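Local coordinates for FAD linked oxidase-like protein (Myceliophthora thermophila, PDB 5L6G) that oxidises xylooligosaccharides and related sugars at their C1 hydroxyl to lactones, using a bicovalently bound FAD and passing the electrons to molecular oxygen to give hydrogen peroxide, at residues L456-A461 / P489-P494; L347-L352 / H434-G439. One frame throughout, in Å; residues are numbered along the deposited sequence.

Contact 1: L456-A461 / P489-P494; sequences LDRAEA and PQAVEP
Arg458 reaches out from the first turn of helix 458-466 and lies along the backbone of 489-494, gripping it side-on. With CG anti to the backbone N (chi1 -171°) and the chain extended as far as NE, the aliphatic part runs past the carbonyl of Pro489, CG standing 3.3 Å from Pro489 O. Arg458 NE and NH2 both grip one oxygen, Ala491 O, at 2.8 Å and 3.1 Å. That oxygen lies in the guanidinium plane, although NH2 comes from above the carbonyl plane. A weak bond from NH2 to Val492 O is added, and Glu484 forms a salt bridge with NH2. One face of the guanidinium is covered by Glu493, whose CG sits 3.4 Å from Arg458 CZ, while its carboxylate is turned 41° from the guanidinium plane. At the other end Gln490 NE2 donates to Leu456 O (2.9 Å), which lies in its amide plane, and also to Asp453 O; Gln490 OE1 is bonded to Tyr465. The Ala461 methyl packs on the same side chain, CB 3.6 Å from Gln490 CD. In this berberine-like C-terminal region, side-chain donors on both segments thus occupy backbone carbonyls opposite them, fastening the chain's last loop to the helix start, and Glu484 probably balances the arginine's charge.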
loop_
_atom_site.group_PDB
_atom_site.type_symbol
_atom_site.label_atom_id
_atom_site.label_comp_id
_atom_site.label_asym_id
_atom_site.label_seq_id
_atom_site.Cartn_x
_atom_site.Cartn_y
_atom_site.Cartn_z
ATOM N N LEU A 456 11.980 -3.792 11.211
ATOM C CA LEU A 456 11.229 -4.525 12.238
ATOM C C LEU A 456 11.607 -5.991 12.162
ATOM O O LEU A 456 11.607 -6.567 11.072
ATOM C CB LEU A 456 9.727 -4.411 12.002
ATOM C CG LEU A 456 9.177 -3.008 11.761
ATOM C CD1 LEU A 456 7.771 -3.096 11.203
ATOM C CD2 LEU A 456 9.227 -2.152 13.036
ATOM N N ASP A 457 11.887 -6.604 13.308
ATOM C CA ASP A 457 12.063 -8.058 13.322
ATOM C C ASP A 457 10.723 -8.746 13.077
ATOM O O ASP A 457 9.655 -8.115 13.118
ATOM C CB ASP A 457 12.819 -8.588 14.564
ATOM C CG ASP A 457 12.036 -8.499 15.872
ATOM O OD1 ASP A 457 10.790 -8.649 15.915
ATOM O OD2 ASP A 457 12.728 -8.338 16.909
ATOM N N ARG A 458 10.786 -10.027 12.753
ATOM C CA ARG A 458 9.601 -10.743 12.334
ATOM C C ARG A 458 8.478 -10.672 13.364
ATOM O O ARG A 458 7.329 -10.400 13.006
ATOM C CB ARG A 458 9.935 -12.194 12.030
ATOM C CG ARG A 458 8.785 -12.919 11.374
ATOM C CD ARG A 458 9.203 -14.276 10.867
ATOM N NE ARG A 458 8.065 -14.907 10.226
ATOM C CZ ARG A 458 7.965 -16.199 9.979
ATOM N NH1 ARG A 458 8.948 -17.033 10.319
ATOM N NH2 ARG A 458 6.866 -16.654 9.388
ATOM N N ALA A 459 8.805 -10.898 14.634
ATOM C CA ALA A 459 7.796 -10.842 15.691
ATOM C C ALA A 459 7.144 -9.466 15.796
ATOM O O ALA A 459 5.908 -9.366 15.872
ATOM C CB ALA A 459 8.385 -11.234 17.039
ATOM N N GLU A 460 7.959 -8.412 15.807
ATOM C CA GLU A 460 7.405 -7.087 15.936
ATOM C C GLU A 460 6.555 -6.777 14.720
ATOM O O GLU A 460 5.469 -6.237 14.873
ATOM C CB GLU A 460 8.456 -5.991 16.152
ATOM C CG GLU A 460 7.779 -4.653 16.491
ATOM C CD GLU A 460 8.723 -3.476 16.658
ATOM O OE1 GLU A 460 9.943 -3.616 16.434
ATOM O OE2 GLU A 460 8.212 -2.385 16.992
ATOM N N ALA A 461 7.035 -7.135 13.531
ATOM C CA ALA A 461 6.355 -6.762 12.294
ATOM C C ALA A 461 4.920 -7.303 12.252
ATOM O O ALA A 461 3.956 -6.556 11.989
ATOM C CB ALA A 461 7.151 -7.239 11.086
ATOM N N PRO A 489 10.675 -12.477 5.274
ATOM C CA PRO A 489 11.133 -12.225 6.655
ATOM C C PRO A 489 10.128 -11.557 7.595
ATOM O O PRO A 489 10.317 -11.596 8.801
ATOM C CB PRO A 489 12.367 -11.353 6.443
ATOM C CG PRO A 489 12.911 -11.857 5.133
ATOM C CD PRO A 489 11.677 -12.009 4.295
ATOM N N GLN A 490 9.066 -10.964 7.046
ATOM C CA GLN A 490 7.974 -10.467 7.875
ATOM C C GLN A 490 6.651 -11.169 7.621
ATOM O O GLN A 490 5.584 -10.604 7.882
ATOM C CB GLN A 490 7.841 -8.956 7.720
ATOM C CG GLN A 490 9.098 -8.230 8.187
ATOM C CD GLN A 490 8.989 -6.728 8.085
ATOM O OE1 GLN A 490 8.190 -6.202 7.312
ATOM N NE2 GLN A 490 9.810 -6.023 8.846
ATOM N N ALA A 491 6.714 -12.414 7.152
ATOM C CA ALA A 491 5.513 -13.215 6.971
ATOM C C ALA A 491 4.906 -13.610 8.312
ATOM O O ALA A 491 5.605 -13.825 9.321
ATOM C CB ALA A 491 5.774 -14.459 6.147
ATOM N N VAL A 492 3.583 -13.734 8.287
ATOM C CA VAL A 492 2.842 -14.295 9.398
ATOM C C VAL A 492 3.356 -15.703 9.692
ATOM O O VAL A 492 3.496 -16.508 8.780
ATOM C CB VAL A 492 1.349 -14.359 9.077
ATOM C CG1 VAL A 492 0.607 -15.135 10.143
ATOM C CG2 VAL A 492 0.793 -12.926 8.962
ATOM N N GLU A 493 3.596 -15.989 10.959
ATOM C CA GLU A 493 4.001 -17.326 11.397
ATOM C C GLU A 493 2.796 -18.242 11.595
ATOM O O GLU A 493 1.830 -17.853 12.249
ATOM C CB GLU A 493 4.695 -17.248 12.745
ATOM C CG GLU A 493 6.047 -16.595 12.731
ATOM C CD GLU A 493 6.630 -16.526 14.122
ATOM O OE1 GLU A 493 7.008 -17.600 14.653
ATOM O OE2 GLU A 493 6.699 -15.410 14.676
ATOM N N PRO A 494 2.877 -19.489 11.118
ATOM C CA PRO A 494 1.762 -20.385 11.420
ATOM C C PRO A 494 1.567 -20.490 12.930
ATOM O O PRO A 494 2.542 -20.438 13.688
ATOM C CB PRO A 494 2.208 -21.741 10.845
ATOM C CG PRO A 494 3.316 -21.443 9.897
ATOM C CD PRO A 494 3.932 -20.140 10.317
#

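Contact 2: L347-L352 / H434-G439; sequences LVTSAL and HAFTGG
Strand 341-349 and the loop after it face the C-terminal part of helix 426-437 through side chains, the nearest CA atoms, those of Leu352 and Phe436, being 8.0 Å apart. This is helix-on-sheet packing: strand 341-349 belongs to the eight-stranded antiparallel sheet of the protein, and Phe436 is the residue of the helix that touches Leu347, Thr349 and Leu352. Leu347 lays its CD1 methyl over one face of the phenyl ring in a CH-pi contact, 3.7 Å from the centroid and 26° off the ring normal. The methyl is displaced toward the rim, at the CG end, where CD1 approaches Phe436 CG to 3.4 Å. Phe436 CG stands beside the backbone N (chi1 -66°), which carries the ring out toward the strand. Leu352 meets the ring obliquely, its CD1 3.7 Å from Phe436 CE2, and Thr349 CG2 approaches CD2 more loosely. Tyr411 of the adjoining strand 409-417 makes an edge-to-face pair with this ring, and Trp253 and Val360 bring two further helices against it. Cutting Phe436 back to an alanine would remove the ring that Leu347 CD1 and Leu352 CD1 pack on, probably leaving a gap there and Tyr411 without its edge-to-face partner. Beside the phenyl, the Leu347 side chain crosses Thr437, and its second methyl, CD2, rests 4.0 Å from Thr437 CG2.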
loop_
_atom_site.group_PDB
_atom_site.type_symbol
_atom_site.label_atom_id
_atom_site.label_comp_id
_atom_site.label_asym_id
_atom_site.label_seq_id
_atom_site.Cartn_x
_atom_site.Cartn_y
_atom_site.Cartn_z
ATOM N N LEU A 347 3.280 4.467 10.166
ATOM C CA LEU A 347 2.553 4.419 11.391
ATOM C C LEU A 347 1.077 4.572 11.077
ATOM O O LEU A 347 0.685 5.144 10.049
ATOM C CB LEU A 347 2.938 5.581 12.323
ATOM C CG LEU A 347 4.036 5.445 13.364
ATOM C CD1 LEU A 347 4.142 6.785 14.076
ATOM C CD2 LEU A 347 3.758 4.367 14.374
ATOM N N VAL A 348 0.288 4.033 11.992
ATOM C CA VAL A 348 -1.119 4.350 12.132
ATOM C C VAL A 348 -1.250 4.788 13.577
ATOM O O VAL A 348 -0.717 4.134 14.477
ATOM C CB VAL A 348 -1.998 3.125 11.878
ATOM C CG1 VAL A 348 -3.468 3.442 12.138
ATOM C CG2 VAL A 348 -1.804 2.644 10.444
ATOM N N THR A 349 -1.896 5.919 13.812
ATOM C CA THR A 349 -2.081 6.387 15.162
ATOM C C THR A 349 -3.510 6.902 15.356
ATOM O O THR A 349 -4.229 7.241 14.402
ATOM C CB THR A 349 -1.117 7.541 15.574
ATOM O OG1 THR A 349 -1.547 8.788 14.999
ATOM C CG2 THR A 349 0.349 7.292 15.252
ATOM N N SER A 350 -3.887 6.960 16.619
ATOM C CA SER A 350 -5.030 7.740 17.070
ATOM C C SER A 350 -4.692 9.222 16.963
ATOM O O SER A 350 -3.641 9.597 16.441
ATOM C CB SER A 350 -5.304 7.381 18.529
ATOM O OG SER A 350 -4.150 7.661 19.322
ATOM N N ALA A 351 -5.576 10.077 17.468
ATOM C CA ALA A 351 -5.166 11.441 17.785
ATOM C C ALA A 351 -3.962 11.370 18.739
ATOM O O ALA A 351 -3.796 10.414 19.483
ATOM C CB ALA A 351 -6.302 12.230 18.398
ATOM N N LEU A 352 -3.113 12.376 18.684
ATOM C CA LEU A 352 -1.893 12.403 19.474
ATOM C C LEU A 352 -2.066 13.326 20.676
ATOM O O LEU A 352 -2.560 14.437 20.534
ATOM C CB LEU A 352 -0.753 12.916 18.597
ATOM C CG LEU A 352 -0.477 12.066 17.353
ATOM C CD1 LEU A 352 0.689 12.617 16.560
ATOM C CD2 LEU A 352 -0.236 10.634 17.742
ATOM N N HIS A 434 9.908 6.702 17.303
ATOM C CA HIS A 434 9.996 6.678 18.762
ATOM C C HIS A 434 9.316 7.883 19.430
ATOM O O HIS A 434 8.736 7.750 20.493
ATOM C CB HIS A 434 11.441 6.614 19.205
ATOM C CG HIS A 434 11.615 6.314 20.661
ATOM N ND1 HIS A 434 11.587 5.030 21.161
ATOM C CD2 HIS A 434 11.866 7.124 21.718
ATOM C CE1 HIS A 434 11.790 5.062 22.468
ATOM N NE2 HIS A 434 11.966 6.320 22.831
ATOM N N ALA A 435 9.379 9.051 18.797
ATOM C CA ALA A 435 8.717 10.243 19.327
ATOM C C ALA A 435 7.199 10.052 19.391
ATOM O O ALA A 435 6.539 10.636 20.253
ATOM C CB ALA A 435 9.057 11.485 18.497
ATOM N N PHE A 436 6.640 9.260 18.484
ATOM C CA PHE A 436 5.210 8.939 18.534
ATOM C C PHE A 436 4.941 7.848 19.562
ATOM O O PHE A 436 4.093 7.990 20.452
ATOM C CB PHE A 436 4.670 8.449 17.174
ATOM C CG PHE A 436 4.669 9.474 16.062
ATOM C CD1 PHE A 436 5.813 9.726 15.318
ATOM C CD2 PHE A 436 3.487 10.122 15.695
ATOM C CE1 PHE A 436 5.796 10.607 14.263
ATOM C CE2 PHE A 436 3.458 11.007 14.639
ATOM C CZ PHE A 436 4.608 11.262 13.921
ATOM N N THR A 437 5.663 6.733 19.437
ATOM C CA THR A 437 5.267 5.515 20.133
ATOM C C THR A 437 5.582 5.565 21.629
ATOM O O THR A 437 4.951 4.853 22.402
ATOM C CB THR A 437 5.884 4.253 19.493
ATOM O OG1 THR A 437 7.309 4.342 19.529
ATOM C CG2 THR A 437 5.415 4.095 18.046
ATOM N N GLY A 438 6.514 6.432 22.030
ATOM C CA GLY A 438 6.833 6.634 23.438
ATOM C C GLY A 438 5.641 7.115 24.251
ATOM O O GLY A 438 5.554 6.848 25.452
ATOM N N GLY A 439 4.702 7.801 23.600
ATOM C CA GLY A 439 3.567 8.374 24.291
ATOM C C GLY A 439 2.226 7.769 23.942
ATOM O O GLY A 439 1.208 8.324 24.326
#

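In the fold
Both contacts are largely buried and each sets a helix against another part of the chain: contact 1 uses the start of its helix, 458-466, and contact 2 the C-terminal part of another, 426-437. Their centres lie 21 Å apart. Contact 1 reaches toward the surface at Arg458 and Glu493, both partly exposed, whereas Leu347, Thr349, Leu352 and Phe436 of contact 2 are all buried. Contact 1 joins helix to irregular chain and is mainly polar, side-chain N-H groups meeting backbone carbonyls of both segments. In contact 2 the strand's backbone bonds to its sheet neighbours, and apolar side chains fill the interface with no hydrogen bond across it. Leu456 and Leu347 each lie about 9 Å from substrate-binding Tyr451, measured between side chains.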